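Long-range contacts in methylmalonyl-CoA carboxyltransferase 12S subunit (Propionibacterium freudenreichii, PDB 1ON9), which transfers the carboxyl group of methylmalonyl-CoA to the biotin of the 1.3S subunit, forming propanoyl-CoA, as the hexameric core of transcarboxylase: residues R33-Q38 against D103-G108; P132-Y137 against I171-G176. All blocks are in the same frame, centred on the assembly; numbering follows the deposited sequence.

Interaction 1. Residues R33-Q38 against D103-G108; sequences RRVEKQ and DFTVMG. With MCA (methylmalonyl-coenzyme A), chain N.
R34 turns CG away from its carbonyl carbon (chi1 -69°) and then runs extended to NE, which carries the side chain past T105 to the 3'-phosphate of methylmalonyl-CoA. This is the nucleotide end of the coenzyme A pocket in the N-terminal half of the carboxyltransferase, where helix 32-40 packs on the type I turn D103-V106. R34 CB lies 3.7 Å from T105 CB, and R34 CD passes 3.1 Å from T105 O. The guanidinium meets the phosphate edge-on: NE bonds O33 at 2.7 Å and NH2 bonds O32 at 2.8 Å, the latter at an N-H...O angle of 162°, while NH1 is held by G30 O. With an alanine here the phosphate loses both bonds, and a gap would probably open beside T105 O where R34 CD now packs, with G30 O left without its NH1 donor. K37, also extended, brings NZ to the edge of the F104 ring, 4.2 Å from CE2. Q38, bent at chi2, sets OE1 3.8 Å from F104 CD2, its amide 21° from the ring plane; its NE2 bonds D138 and Q44. An Asx turn shapes the loop: T105 N and OG1 reach D103 OD1 from the same face of the carboxylate, OG1 at 2.7 Å.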
# COMPACT_ATOMS: atom_id res chain seq x y z
N ARG E 33 35.82 0.85 44.70
CA ARG E 33 35.80 -0.49 45.27
C ARG E 33 34.92 -1.45 44.49
O ARG E 33 35.29 -2.60 44.26
CB ARG E 33 35.32 -0.48 46.72
CG ARG E 33 35.35 -1.87 47.35
CD ARG E 33 34.60 -1.94 48.67
NE ARG E 33 33.16 -2.23 48.53
CZ ARG E 33 32.22 -1.34 48.20
NH1 ARG E 33 32.53 -0.07 47.95
NH2 ARG E 33 30.95 -1.72 48.13
N ARG E 34 33.74 -1.00 44.10
CA ARG E 34 32.85 -1.89 43.36
C ARG E 34 33.42 -2.21 41.98
O ARG E 34 33.25 -3.32 41.47
CB ARG E 34 31.46 -1.30 43.28
CG ARG E 34 30.77 -1.29 44.63
CD ARG E 34 29.29 -0.96 44.51
NE ARG E 34 28.62 -1.03 45.80
CZ ARG E 34 28.49 0.00 46.64
NH1 ARG E 34 28.98 1.20 46.31
NH2 ARG E 34 27.86 -0.16 47.80
N VAL E 35 34.10 -1.24 41.39
CA VAL E 35 34.74 -1.43 40.10
C VAL E 35 35.88 -2.44 40.27
O VAL E 35 36.10 -3.30 39.43
CB VAL E 35 35.28 -0.09 39.56
CG1 VAL E 35 36.32 -0.33 38.48
CG2 VAL E 35 34.11 0.74 39.01
N GLU E 36 36.61 -2.34 41.38
CA GLU E 36 37.69 -3.29 41.63
C GLU E 36 37.10 -4.69 41.81
O GLU E 36 37.67 -5.67 41.34
CB GLU E 36 38.47 -2.90 42.88
CG GLU E 36 39.29 -1.64 42.72
CD GLU E 36 40.03 -1.25 43.99
OE1 GLU E 36 40.80 -0.27 43.94
OE2 GLU E 36 39.82 -1.92 45.03
N LYS E 37 35.96 -4.78 42.48
CA LYS E 37 35.35 -6.09 42.67
C LYS E 37 34.95 -6.66 41.31
O LYS E 37 35.15 -7.85 41.04
CB LYS E 37 34.13 -5.99 43.58
CG LYS E 37 33.42 -7.34 43.77
CD LYS E 37 32.05 -7.17 44.42
CE LYS E 37 31.19 -8.41 44.22
NZ LYS E 37 29.77 -8.20 44.65
N GLN E 38 34.36 -5.82 40.47
CA GLN E 38 33.93 -6.24 39.14
C GLN E 38 35.18 -6.77 38.42
O GLN E 38 35.19 -7.89 37.90
CB GLN E 38 33.34 -5.03 38.39
CG GLN E 38 32.87 -5.31 36.96
CD GLN E 38 31.49 -5.97 36.90
OE1 GLN E 38 30.95 -6.44 37.90
NE2 GLN E 38 30.91 -6.01 35.69
N ASP E 103 25.08 -1.62 34.55
CA ASP E 103 26.17 -1.35 35.50
C ASP E 103 25.93 -2.07 36.82
O ASP E 103 25.24 -1.55 37.70
CB ASP E 103 26.26 0.15 35.76
CG ASP E 103 27.57 0.54 36.41
OD1 ASP E 103 28.31 -0.36 36.85
OD2 ASP E 103 27.84 1.75 36.48
N PHE E 104 26.51 -3.25 36.96
CA PHE E 104 26.35 -4.06 38.15
C PHE E 104 26.90 -3.35 39.40
O PHE E 104 26.50 -3.68 40.52
CB PHE E 104 27.07 -5.40 37.95
CG PHE E 104 26.86 -6.37 39.08
CD1 PHE E 104 25.66 -7.08 39.19
CD2 PHE E 104 27.83 -6.54 40.06
CE1 PHE E 104 25.43 -7.94 40.27
CE2 PHE E 104 27.61 -7.41 41.15
CZ PHE E 104 26.41 -8.10 41.25
N THR E 105 27.80 -2.39 39.22
CA THR E 105 28.35 -1.68 40.38
C THR E 105 27.36 -0.68 40.96
O THR E 105 27.59 -0.11 42.03
CB THR E 105 29.65 -0.91 40.04
OG1 THR E 105 29.33 0.24 39.26
CG2 THR E 105 30.63 -1.80 39.28
N VAL E 106 26.24 -0.46 40.26
CA VAL E 106 25.23 0.47 40.75
C VAL E 106 23.99 -0.32 41.17
O VAL E 106 23.22 -0.80 40.33
CB VAL E 106 24.89 1.52 39.67
CG1 VAL E 106 23.73 2.38 40.12
CG2 VAL E 106 26.11 2.40 39.43
N MET E 107 23.81 -0.46 42.48
CA MET E 107 22.71 -1.23 43.04
C MET E 107 22.61 -2.61 42.38
O MET E 107 21.53 -3.09 42.03
CB MET E 107 21.38 -0.48 42.89
CG MET E 107 21.14 0.62 43.95
SD MET E 107 19.40 1.21 43.99
CE MET E 107 18.61 -0.08 44.97
N GLY E 108 23.77 -3.27 42.24
CA GLY E 108 23.81 -4.60 41.65
C GLY E 108 23.20 -4.67 40.27
O GLY E 108 22.67 -5.71 39.87
C8 MCA N . 22.66 -7.52 43.83
N9 MCA N . 22.78 -6.28 44.47
C4 MCA N . 21.52 -5.72 44.37
C5 MCA N . 20.73 -6.67 43.67
N7 MCA N . 21.47 -7.79 43.35
N3 MCA N . 21.09 -4.47 44.84
C2 MCA N . 19.77 -4.23 44.56
N1 MCA N . 18.91 -5.07 43.90
C6 MCA N . 19.35 -6.31 43.43
N6 MCA N . 18.46 -7.08 42.79
C1' MCA N . 23.82 -5.65 45.09
C2' MCA N . 23.98 -6.21 46.51
O2' MCA N . 23.10 -5.58 47.41
C3' MCA N . 25.47 -6.00 46.76
O3' MCA N . 25.71 -4.72 47.36
C4' MCA N . 26.12 -6.18 45.37
O4' MCA N . 25.04 -5.93 44.40
C5' MCA N . 26.70 -7.59 45.00
O5' MCA N . 26.50 -8.30 45.93
P3 MCA N . 26.93 -3.69 47.85
O31 MCA N . 27.28 -4.70 48.90
O32 MCA N . 26.29 -2.45 48.42
O33 MCA N . 28.12 -3.41 46.94

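Interaction 2. Residues P132-Y137 against I171-G176; sequences PFLFFY and IAIIAG
F136 and I173 stand side by side on one face of a parallel strand pair, and I173 can be followed outward. Its CB sits 3.7 Å from F136 CD2; its CG2, anti to the backbone N, touches the same CD2; CG1 leads the other branch to CD1, which lies over the F136 ring, 4.0 Å from the centroid and only 9° off the normal, a CH-pi contact. L134 and I171 continue this face, with L134 CD2 3.9 Å from I171 CD1. On the other face Y137 CE2 comes 3.4 Å from A172 CB, and the Y137 ring also lies against the face of F135, offset toward the rim. Five backbone bonds join the strands, alternating in direction: I171 N to F133 O, F135 N to I171 O, I173 N to F135 O (2.8 Å, N-H...O 174°), Y137 N to I173 O and A175 N to Y137 O. The pair forms the two strands of a right-handed beta-alpha-beta crossover through helix 147-164, within the crotonase-like fold. Strand 95-102 flanks 133-139 on its far edge; helix 241-253 packs against I171 and I173, while helix 113-129 receives F133 and F135 on the opposite face of the sheet.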
# COMPACT_ATOMS: atom_id res chain seq x y z
N PRO E 132 21.29 -1.75 14.51
CA PRO E 132 21.27 -2.91 15.40
C PRO E 132 21.25 -2.38 16.84
O PRO E 132 21.60 -1.22 17.11
CB PRO E 132 22.60 -3.60 15.09
CG PRO E 132 22.77 -3.31 13.62
CD PRO E 132 22.40 -1.85 13.53
N PHE E 133 20.86 -3.25 17.75
CA PHE E 133 20.82 -2.91 19.17
C PHE E 133 21.57 -4.00 19.92
O PHE E 133 21.28 -5.19 19.75
CB PHE E 133 19.37 -2.85 19.67
CG PHE E 133 19.27 -2.69 21.16
CD1 PHE E 133 18.80 -3.72 21.95
CD2 PHE E 133 19.71 -1.52 21.77
CE1 PHE E 133 18.76 -3.60 23.34
CE2 PHE E 133 19.67 -1.38 23.16
CZ PHE E 133 19.20 -2.43 23.94
N LEU E 134 22.56 -3.59 20.71
CA LEU E 134 23.35 -4.54 21.49
C LEU E 134 23.17 -4.16 22.94
O LEU E 134 23.12 -2.98 23.29
CB LEU E 134 24.83 -4.49 21.10
CG LEU E 134 25.05 -4.89 19.64
CD1 LEU E 134 25.15 -3.64 18.78
CD2 LEU E 134 26.32 -5.72 19.51
N PHE E 135 23.10 -5.16 23.80
CA PHE E 135 22.85 -4.91 25.20
C PHE E 135 23.67 -5.86 26.05
O PHE E 135 23.58 -7.08 25.91
CB PHE E 135 21.34 -5.12 25.43
CG PHE E 135 20.82 -4.70 26.79
CD1 PHE E 135 19.44 -4.75 27.04
CD2 PHE E 135 21.67 -4.29 27.82
CE1 PHE E 135 18.92 -4.39 28.29
CE2 PHE E 135 21.16 -3.93 29.06
CZ PHE E 135 19.78 -3.99 29.30
N PHE E 136 24.50 -5.28 26.91
CA PHE E 136 25.31 -6.03 27.86
C PHE E 136 24.49 -6.13 29.15
O PHE E 136 24.23 -5.12 29.80
CB PHE E 136 26.62 -5.30 28.20
CG PHE E 136 27.64 -5.33 27.10
CD1 PHE E 136 27.70 -4.32 26.16
CD2 PHE E 136 28.58 -6.35 27.06
CE1 PHE E 136 28.70 -4.31 25.17
CE2 PHE E 136 29.59 -6.37 26.08
CZ PHE E 136 29.65 -5.34 25.13
N TYR E 137 24.08 -7.34 29.50
CA TYR E 137 23.30 -7.60 30.70
C TYR E 137 24.26 -7.99 31.81
O TYR E 137 25.18 -8.78 31.60
CB TYR E 137 22.32 -8.74 30.47
CG TYR E 137 21.27 -8.44 29.44
CD1 TYR E 137 19.98 -8.06 29.82
CD2 TYR E 137 21.55 -8.57 28.09
CE1 TYR E 137 18.99 -7.83 28.88
CE2 TYR E 137 20.56 -8.35 27.12
CZ TYR E 137 19.29 -7.98 27.53
OH TYR E 137 18.31 -7.81 26.60
N ILE E 171 21.30 -8.10 19.79
CA ILE E 171 22.32 -8.98 20.30
C ILE E 171 22.42 -8.77 21.79
O ILE E 171 22.60 -7.65 22.27
CB ILE E 171 23.69 -8.69 19.63
CG1 ILE E 171 23.62 -9.05 18.15
CG2 ILE E 171 24.80 -9.52 20.29
CD1 ILE E 171 24.82 -8.58 17.32
N ALA E 172 22.29 -9.86 22.54
CA ALA E 172 22.37 -9.76 23.98
C ALA E 172 23.70 -10.36 24.41
O ALA E 172 24.08 -11.43 23.94
CB ALA E 172 21.22 -10.52 24.64
N ILE E 173 24.42 -9.65 25.27
CA ILE E 173 25.68 -10.18 25.79
C ILE E 173 25.47 -10.24 27.29
O ILE E 173 25.38 -9.21 27.97
CB ILE E 173 26.90 -9.27 25.49
CG1 ILE E 173 27.09 -9.11 23.98
CG2 ILE E 173 28.16 -9.91 26.09
CD1 ILE E 173 26.79 -7.73 23.48
N ILE E 174 25.37 -11.46 27.80
CA ILE E 174 25.15 -11.66 29.22
C ILE E 174 26.56 -11.82 29.76
O ILE E 174 27.25 -12.81 29.46
CB ILE E 174 24.26 -12.90 29.47
CG1 ILE E 174 22.96 -12.73 28.66
CG2 ILE E 174 23.94 -13.02 30.97
CD1 ILE E 174 21.94 -13.79 28.87
N ALA E 175 26.98 -10.83 30.54
CA ALA E 175 28.34 -10.81 31.07
C ALA E 175 28.37 -10.68 32.58
O ALA E 175 29.35 -10.19 33.16
CB ALA E 175 29.11 -9.67 30.42
N GLY E 176 27.29 -11.13 33.20
CA GLY E 176 27.17 -11.09 34.65
C GLY E 176 25.87 -11.79 34.99
O GLY E 176 25.33 -12.53 34.16

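Interaction 2 is core and interaction 1 a partly buried ligand-binding edge of the same N-terminal half, their centres about 17 Å apart and nearest atoms about 5 Å apart. They share no element, but strand 95-102 connects them: it lies beside 133-139 in the sheet and runs on into the loop 103-108. Q38 also reaches D138, one residue beyond segment 132-137. In 171-176 against 132-137 the chemistry is regular, with main-chain bonds and apolar side chains closed off from solvent. Between 33-38 and 103-108 the segments meet by van der Waals packing, and the polar bonds go instead to the coenzyme, to residues outside the two segments such as G30 and D138, or stay within the loop.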